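Local coordinates for protein nucleoside-diphosphate sugar epimerase (SulA family) (Corynebacterium glutamicum, PDB 3OH8) that probably acts as an NAD(P)-dependent epimerase on nucleoside-diphosphate sugars, with a substrate that is not established, at residues A88-V93 with V109-P114; D203-L208 with T247-A252. One frame throughout, in Å; residues are numbered along the deposited sequence.

Contact 1. Residues A88-V93 with V109-P114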
ATOM      1  N   ALA A  88     -23.815   5.352  -9.382  1.00 57.84           N
ATOM      2  CA  ALA A  88     -24.818   4.551 -10.064  1.00 60.35           C
ATOM      3  C   ALA A  88     -24.764   4.763 -11.562  1.00 58.23           C
ATOM      4  O   ALA A  88     -24.234   5.766 -12.041  1.00 62.11           O
ATOM      5  CB  ALA A  88     -26.200   4.879  -9.542  1.00 60.73           C
ATOM      6  N   ASN A  89     -25.334   3.816 -12.298  1.00 53.59           N
ATOM      7  CA  ASN A  89     -25.302   3.864 -13.749  1.00 51.74           C
ATOM      8  C   ASN A  89     -23.850   3.927 -14.219  1.00 43.82           C
ATOM      9  O   ASN A  89     -23.505   4.629 -15.169  1.00 47.28           O
ATOM     10  CB  ASN A  89     -26.096   5.066 -14.253  1.00 58.58           C
ATOM     11  CG  ASN A  89     -26.812   4.782 -15.561  1.00 63.70           C
ATOM     12  OD1 ASN A  89     -27.945   4.301 -15.571  1.00 63.75           O
ATOM     13  ND2 ASN A  89     -26.150   5.077 -16.673  1.00 65.59           N
ATOM     14  N   TRP A  90     -23.009   3.173 -13.526  1.00 35.61           N
ATOM     15  CA  TRP A  90     -21.571   3.194 -13.734  1.00 28.03           C
ATOM     16  C   TRP A  90     -21.167   2.058 -14.668  1.00 23.05           C
ATOM     17  O   TRP A  90     -21.536   0.904 -14.454  1.00 21.71           O
ATOM     18  CB  TRP A  90     -20.878   3.060 -12.372  1.00 28.48           C
ATOM     19  CG  TRP A  90     -19.378   2.927 -12.399  1.00 28.65           C
ATOM     20  CD1 TRP A  90     -18.658   1.770 -12.522  1.00 27.98           C
ATOM     21  CD2 TRP A  90     -18.420   3.982 -12.269  1.00 26.27           C
ATOM     22  NE1 TRP A  90     -17.310   2.043 -12.480  1.00 26.59           N
ATOM     23  CE2 TRP A  90     -17.139   3.394 -12.329  1.00 27.33           C
ATOM     24  CE3 TRP A  90     -18.520   5.367 -12.110  1.00 30.03           C
ATOM     25  CZ2 TRP A  90     -15.968   4.143 -12.231  1.00 31.25           C
ATOM     26  CZ3 TRP A  90     -17.359   6.109 -12.022  1.00 29.58           C
ATOM     27  CH2 TRP A  90     -16.097   5.495 -12.080  1.00 33.84           C
ATOM     28  N   ARG A  91     -20.415   2.382 -15.714  1.00 24.32           N
ATOM     29  CA  ARG A  91     -19.914   1.344 -16.610  1.00 25.37           C
ATOM     30  C   ARG A  91     -18.448   1.613 -16.964  1.00 24.59           C
ATOM     31  O   ARG A  91     -18.133   2.597 -17.625  1.00 23.98           O
ATOM     32  CB  ARG A  91     -20.784   1.267 -17.868  1.00 33.42           C
ATOM     33  CG  ARG A  91     -20.743  -0.070 -18.582  1.00 42.68           C
ATOM     34  CD  ARG A  91     -21.932  -0.225 -19.547  1.00 47.48           C
ATOM     35  NE  ARG A  91     -21.921  -1.520 -20.220  1.00 50.54           N
ATOM     36  CZ  ARG A  91     -21.286  -1.755 -21.364  1.00 61.94           C
ATOM     37  NH1 ARG A  91     -20.619  -0.774 -21.967  1.00 65.24           N
ATOM     38  NH2 ARG A  91     -21.318  -2.965 -21.907  1.00 66.40           N
ATOM     39  N   HIS A  92     -17.561   0.722 -16.528  1.00 21.11           N
ATOM     40  CA  HIS A  92     -16.125   0.948 -16.639  1.00 16.30           C
ATOM     41  C   HIS A  92     -15.506  -0.124 -17.529  1.00 17.63           C
ATOM     42  O   HIS A  92     -15.415  -1.287 -17.143  1.00 21.58           O
ATOM     43  CB  HIS A  92     -15.503   0.923 -15.229  1.00 17.61           C
ATOM     44  CG  HIS A  92     -14.034   1.246 -15.198  1.00 22.07           C
ATOM     45  ND1 HIS A  92     -13.263   1.340 -16.328  1.00 22.90           N
ATOM     46  CD2 HIS A  92     -13.214   1.496 -14.145  1.00 18.12           C
ATOM     47  CE1 HIS A  92     -12.012   1.627 -15.982  1.00 22.39           C
ATOM     48  NE2 HIS A  92     -11.960   1.730 -14.673  1.00 26.10           N
ATOM     49  N   VAL A  93     -15.100   0.265 -18.735  1.00 18.30           N
ATOM     50  CA  VAL A  93     -14.431  -0.659 -19.637  1.00 19.23           C
ATOM     51  C   VAL A  93     -12.905  -0.533 -19.488  1.00 17.23           C
ATOM     52  O   VAL A  93     -12.357   0.571 -19.540  1.00 19.01           O
ATOM     53  CB  VAL A  93     -14.815  -0.398 -21.115  1.00 19.41           C
ATOM     54  CG1 VAL A  93     -14.059  -1.355 -22.033  1.00 16.26           C
ATOM     55  CG2 VAL A  93     -16.326  -0.537 -21.314  1.00 19.44           C
ATOM     56  N   VAL A 109     -15.047   5.052 -18.927  1.00 18.00           N
ATOM     57  CA  VAL A 109     -16.147   4.960 -17.978  1.00 20.39           C
ATOM     58  C   VAL A 109     -17.341   5.798 -18.442  1.00 26.21           C
ATOM     59  O   VAL A 109     -17.209   6.980 -18.754  1.00 26.29           O
ATOM     60  CB  VAL A 109     -15.722   5.345 -16.544  1.00 27.42           C
ATOM     61  CG1 VAL A 109     -15.060   6.701 -16.523  1.00 37.91           C
ATOM     62  CG2 VAL A 109     -16.931   5.329 -15.613  1.00 27.62           C
ATOM     63  N   SER A 110     -18.495   5.155 -18.528  1.00 28.82           N
ATOM     64  CA  SER A 110     -19.730   5.850 -18.859  1.00 30.52           C
ATOM     65  C   SER A 110     -20.412   6.210 -17.538  1.00 29.74           C
ATOM     66  O   SER A 110     -20.660   5.339 -16.707  1.00 26.22           O
ATOM     67  CB  SER A 110     -20.627   4.953 -19.712  1.00 35.30           C
ATOM     68  OG  SER A 110     -21.687   5.693 -20.287  1.00 44.57           O
ATOM     69  N   THR A 111     -20.665   7.499 -17.334  1.00 35.19           N
ATOM     70  CA  THR A 111     -21.242   8.006 -16.091  1.00 38.85           C
ATOM     71  C   THR A 111     -21.558   9.495 -16.265  1.00 46.43           C
ATOM     72  O   THR A 111     -20.950  10.171 -17.094  1.00 44.63           O
ATOM     73  CB  THR A 111     -20.289   7.788 -14.885  1.00 39.02           C
ATOM     74  OG1 THR A 111     -20.907   8.254 -13.682  1.00 40.61           O
ATOM     75  CG2 THR A 111     -18.975   8.527 -15.081  1.00 35.42           C
ATOM     76  N   ARG A 112     -22.523  10.007 -15.509  1.00 49.56           N
ATOM     77  CA  ARG A 112     -22.928  11.399 -15.691  1.00 52.34           C
ATOM     78  C   ARG A 112     -22.024  12.364 -14.941  1.00 50.18           C
ATOM     79  O   ARG A 112     -22.135  13.581 -15.097  1.00 52.20           O
ATOM     80  CB  ARG A 112     -24.406  11.615 -15.346  1.00 57.26           C
ATOM     81  CG  ARG A 112     -25.340  11.097 -16.424  1.00 63.45           C
ATOM     82  CD  ARG A 112     -26.667  11.823 -16.467  1.00 68.29           C
ATOM     83  NE  ARG A 112     -27.356  11.573 -17.729  1.00 71.36           N
ATOM     84  CZ  ARG A 112     -28.084  10.488 -17.981  1.00 74.08           C
ATOM     85  NH1 ARG A 112     -28.219   9.548 -17.052  1.00 72.78           N
ATOM     86  NH2 ARG A 112     -28.673  10.340 -19.161  1.00 73.69           N
ATOM     87  N   LEU A 113     -21.121  11.811 -14.137  1.00 51.97           N
ATOM     88  CA  LEU A 113     -20.105  12.606 -13.464  1.00 49.12           C
ATOM     89  C   LEU A 113     -19.219  13.280 -14.500  1.00 51.53           C
ATOM     90  O   LEU A 113     -18.786  12.642 -15.456  1.00 51.70           O
ATOM     91  CB  LEU A 113     -19.230  11.717 -12.582  1.00 45.39           C
ATOM     92  CG  LEU A 113     -19.907  10.789 -11.582  1.00 44.02           C
ATOM     93  CD1 LEU A 113     -18.878   9.903 -10.905  1.00 39.73           C
ATOM     94  CD2 LEU A 113     -20.673  11.607 -10.562  1.00 47.34           C
ATOM     95  N   PRO A 114     -18.950  14.577 -14.317  1.00 53.63           N
ATOM     96  CA  PRO A 114     -18.007  15.272 -15.197  1.00 56.96           C
ATOM     97  C   PRO A 114     -16.619  14.636 -15.124  1.00 56.50           C
ATOM     98  O   PRO A 114     -16.208  14.156 -14.060  1.00 55.18           O
ATOM     99  CB  PRO A 114     -17.974  16.698 -14.629  1.00 59.16           C
ATOM    100  CG  PRO A 114     -18.597  16.605 -13.266  1.00 59.50           C
ATOM    101  CD  PRO A 114     -19.583  15.486 -13.350  1.00 56.55           C
TER
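Trp90 and Val109 make the main side-chain contact between 88-93 and 109-114. Methyl CG2 of Val109 sits over one face of the indole. It lies 3.5 Å from the centroid of the six-membered ring and only 6° off the ring normal, a CH-pi contact. The closest ring atom is Trp90 CH2, at 3.6 Å from Val109 CG2. The indole gets there because its CG is anti to the backbone N (chi1 174°), which turns the benzo ring toward Val109. Leu113 CD1 comes to the ring edge, near its plane, 4.2 Å from Trp90 CZ3. The hydroxyl of Thr111 approaches Trp90 obliquely near CE3.

Beside this cluster the backbones are joined at Arg91 and Ser110, an antiparallel hydrogen-bonded pair. Arg91 N donates to Ser110 O at 3.1 Å. Ser110 N returns a shorter bond of 2.7 Å to Arg91 O. That carbonyl oxygen also takes a CA-H...O contact from Val109 CA, at 3.1 Å. His92 and Val109 follow as the non-hydrogen-bonded pair. On the face of Arg91 and Ser110 the two CB atoms stand 4.1 Å apart. The arginine chain then runs extended, away from the partner, while Ser110 OG is hydrogen-bonded to Glu486 N.

The face of His92 and Val109 packs on helix 119-139, where Phe122 meets both Val109 and the His92 ring, its plane at about 70° to the imidazole. Trp60 adds an edge-to-face contact with Trp90. These are the open ends of the antiparallel beta hairpin of strands 91-99 and 102-110, in a seven-stranded antiparallel sheet with helix 119-139 packed against the hairpin.

Contact 2. Residues D203-L208 with T247-A252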
ATOM      1  N   ASP A 203       6.331 -20.188   4.920  1.00 19.98           N
ATOM      2  CA  ASP A 203       7.761 -19.969   4.743  1.00 18.91           C
ATOM      3  C   ASP A 203       8.261 -18.777   5.563  1.00 20.50           C
ATOM      4  O   ASP A 203       9.403 -18.768   6.036  1.00 18.24           O
ATOM      5  CB  ASP A 203       8.076 -19.752   3.260  1.00 17.30           C
ATOM      6  CG  ASP A 203       7.637 -20.925   2.408  1.00 21.97           C
ATOM      7  OD1 ASP A 203       8.206 -22.020   2.579  1.00 19.92           O
ATOM      8  OD2 ASP A 203       6.710 -20.751   1.593  1.00 20.12           O
ATOM      9  N   VAL A 204       7.401 -17.777   5.729  1.00 13.38           N
ATOM     10  CA  VAL A 204       7.781 -16.545   6.416  1.00 15.00           C
ATOM     11  C   VAL A 204       6.665 -16.096   7.331  1.00 13.50           C
ATOM     12  O   VAL A 204       5.499 -16.227   6.982  1.00 15.72           O
ATOM     13  CB  VAL A 204       8.038 -15.409   5.405  1.00 14.20           C
ATOM     14  CG1 VAL A 204       8.437 -14.116   6.124  1.00 10.38           C
ATOM     15  CG2 VAL A 204       9.116 -15.812   4.399  1.00 20.25           C
ATOM     16  N   LEU A 205       7.015 -15.564   8.495  1.00 14.18           N
ATOM     17  CA  LEU A 205       6.026 -14.919   9.353  1.00 14.05           C
ATOM     18  C   LEU A 205       6.207 -13.414   9.308  1.00 15.41           C
ATOM     19  O   LEU A 205       7.308 -12.914   9.532  1.00 14.62           O
ATOM     20  CB  LEU A 205       6.166 -15.382  10.806  1.00 13.08           C
ATOM     21  CG  LEU A 205       5.329 -14.539  11.783  1.00 14.95           C
ATOM     22  CD1 LEU A 205       3.814 -14.724  11.544  1.00 12.74           C
ATOM     23  CD2 LEU A 205       5.716 -14.827  13.243  1.00 15.09           C
ATOM     24  N   VAL A 206       5.129 -12.690   9.026  1.00 13.45           N
ATOM     25  CA  VAL A 206       5.154 -11.235   9.172  1.00 13.70           C
ATOM     26  C   VAL A 206       4.273 -10.830  10.351  1.00 16.52           C
ATOM     27  O   VAL A 206       3.062 -11.078  10.345  1.00 14.37           O
ATOM     28  CB  VAL A 206       4.687 -10.521   7.879  1.00 13.02           C
ATOM     29  CG1 VAL A 206       4.685  -9.000   8.068  1.00 13.06           C
ATOM     30  CG2 VAL A 206       5.601 -10.907   6.743  1.00 14.64           C
ATOM     31  N   HIS A 207       4.892 -10.233  11.371  1.00 16.97           N
ATOM     32  CA  HIS A 207       4.183  -9.874  12.593  1.00 14.78           C
ATOM     33  C   HIS A 207       3.962  -8.374  12.643  1.00 13.95           C
ATOM     34  O   HIS A 207       4.873  -7.600  12.968  1.00 15.29           O
ATOM     35  CB  HIS A 207       4.957 -10.318  13.837  1.00 15.00           C
ATOM     36  CG  HIS A 207       4.211 -10.078  15.111  1.00 15.69           C
ATOM     37  ND1 HIS A 207       4.834  -9.692  16.280  1.00 18.01           N
ATOM     38  CD2 HIS A 207       2.894 -10.160  15.399  1.00  9.24           C
ATOM     39  CE1 HIS A 207       3.929  -9.553  17.234  1.00 14.25           C
ATOM     40  NE2 HIS A 207       2.741  -9.835  16.723  1.00 17.96           N
ATOM     41  N   LEU A 208       2.742  -7.987  12.298  1.00 13.66           N
ATOM     42  CA  LEU A 208       2.359  -6.602  12.125  1.00 16.66           C
ATOM     43  C   LEU A 208       1.349  -6.163  13.175  1.00 25.99           C
ATOM     44  O   LEU A 208       1.128  -4.968  13.352  1.00 38.46           O
ATOM     45  CB  LEU A 208       1.713  -6.416  10.757  1.00 18.62           C
ATOM     46  CG  LEU A 208       2.610  -6.209   9.555  1.00 25.65           C
ATOM     47  CD1 LEU A 208       1.734  -6.024   8.330  1.00 32.58           C
ATOM     48  CD2 LEU A 208       3.429  -4.981   9.804  1.00 28.39           C
ATOM     49  N   THR A 247      11.383 -19.897   7.868  1.00 18.58           N
ATOM     50  CA  THR A 247      12.767 -19.506   7.721  1.00 26.06           C
ATOM     51  C   THR A 247      13.005 -18.110   8.263  1.00 24.08           C
ATOM     52  O   THR A 247      14.138 -17.718   8.524  1.00 18.52           O
ATOM     53  CB  THR A 247      13.070 -19.481   6.208  1.00 32.05           C
ATOM     54  OG1 THR A 247      13.416 -20.804   5.769  1.00 37.43           O
ATOM     55  CG2 THR A 247      14.177 -18.523   5.873  1.00 37.41           C
ATOM     56  N   THR A 248      11.925 -17.353   8.422  1.00 18.16           N
ATOM     57  CA  THR A 248      12.054 -15.908   8.533  1.00 20.21           C
ATOM     58  C   THR A 248      10.962 -15.274   9.377  1.00 18.32           C
ATOM     59  O   THR A 248       9.796 -15.623   9.232  1.00 20.49           O
ATOM     60  CB  THR A 248      12.010 -15.283   7.121  1.00 18.68           C
ATOM     61  OG1 THR A 248      13.044 -15.866   6.316  1.00 20.68           O
ATOM     62  CG2 THR A 248      12.210 -13.782   7.189  1.00 19.63           C
HETATM   63  N   MSE A 249      11.347 -14.333  10.243  1.00 16.12           N
HETATM   64  CA  MSE A 249      10.383 -13.527  10.981  1.00 13.75           C
HETATM   65  C   MSE A 249      10.635 -12.055  10.693  1.00 12.83           C
HETATM   66  O   MSE A 249      11.695 -11.508  11.042  1.00 14.72           O
HETATM   67  CB  MSE A 249      10.445 -13.805  12.499  1.00 14.04           C
HETATM   68  CG  MSE A 249       9.366 -13.084  13.321  1.00 14.05           C
HETATM   69 SE   MSE A 249       9.352 -13.457  15.096  1.00 27.53          SE
HETATM   70  CE  MSE A 249       7.932 -12.518  15.618  1.00 23.87           C
ATOM     71  N   ILE A 250       9.680 -11.422  10.013  1.00 14.65           N
ATOM     72  CA  ILE A 250       9.718  -9.979   9.800  1.00 15.40           C
ATOM     73  C   ILE A 250       8.788  -9.322  10.811  1.00 17.18           C
ATOM     74  O   ILE A 250       7.569  -9.485  10.734  1.00 17.26           O
ATOM     75  CB  ILE A 250       9.243  -9.599   8.376  1.00 17.11           C
ATOM     76  CG1 ILE A 250      10.029 -10.387   7.322  1.00 18.75           C
ATOM     77  CG2 ILE A 250       9.405  -8.095   8.144  1.00 15.61           C
ATOM     78  CD1 ILE A 250      11.551 -10.305   7.510  1.00 20.04           C
ATOM     79  N   SER A 251       9.354  -8.582  11.757  1.00 14.87           N
ATOM     80  CA  SER A 251       8.574  -8.099  12.890  1.00 16.78           C
ATOM     81  C   SER A 251       8.445  -6.572  12.879  1.00 17.23           C
ATOM     82  O   SER A 251       9.437  -5.865  12.713  1.00 16.41           O
ATOM     83  CB  SER A 251       9.234  -8.558  14.205  1.00 17.88           C
ATOM     84  OG  SER A 251       8.362  -8.340  15.294  1.00 17.57           O
ATOM     85  N   ALA A 252       7.233  -6.064  13.053  1.00 15.63           N
ATOM     86  CA  ALA A 252       7.033  -4.619  13.096  1.00 12.48           C
ATOM     87  C   ALA A 252       7.806  -4.009  14.268  1.00 18.82           C
ATOM     88  O   ALA A 252       7.932  -4.623  15.324  1.00 18.52           O
ATOM     89  CB  ALA A 252       5.556  -4.291  13.226  1.00 11.99           C
TER
HETATM   90  O   HOH W   1       5.959  -6.713  15.792  1.00 29.92           O
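Two neighbouring parallel strands of the Rossmann-type sheet meet here. They are the two strands of a beta-alpha-beta crossover through helix 222-242. Their segment axes are 4.7 Å apart and inclined by 8° to each other. A ladder of backbone bonds runs along them. Leu205 N donates to Thr248 O at 2.9 Å, and Leu205 O accepts from Ile250 N at 2.8 Å. His207 repeats the pattern, with its N on Ile250 O and its O taking Ala252 N. Ahead of the strands, Thr247 N bonds to Asp203 O, one residue short of the register that follows.

On one face Leu205 CD2 lies 4.0 Å from CE of Met249, a selenomethionine. The two side chains run side by side. With CG anti to the backbone N (chi1 -175°) and the chain extended beyond it, CE also reaches His207 CB. On the face of Val204, Thr248 and Ile250, Val204 CG1 is 3.9 Å from Thr248 CB, and Tyr349 of helix 342-354 touches Ile250.

At the C-terminal end one water donates to His207 O and Ala252 O and accepts from Ser251 OG at 2.9 Å. Paired parallel strands between helix layers are typical of the NAD(P)-binding Rossmann fold.

How the contacts relate
From the N terminus, strand 3-9 is laid down first and later pairs with strand 102-110. Contact 1 then closes a short loop of 15 residues, nearly all strand, and so completes a hairpin. The chain continues through helix 119-139 into the epimerase-type domain, where strand 149-153 begins a second sheet. Contact 2 closes a longer loop of 38 residues there, with helix 222-242 inside it. The two loops follow in series and neither nest nor cross. The centres of contact 1 and contact 2 are about 42 Å apart, on opposite sides of the chain's centre. Contact 1 joins two adjacent strands of the antiparallel sheet, contact 2 two adjacent parallel strands of the Rossmann-type sheet.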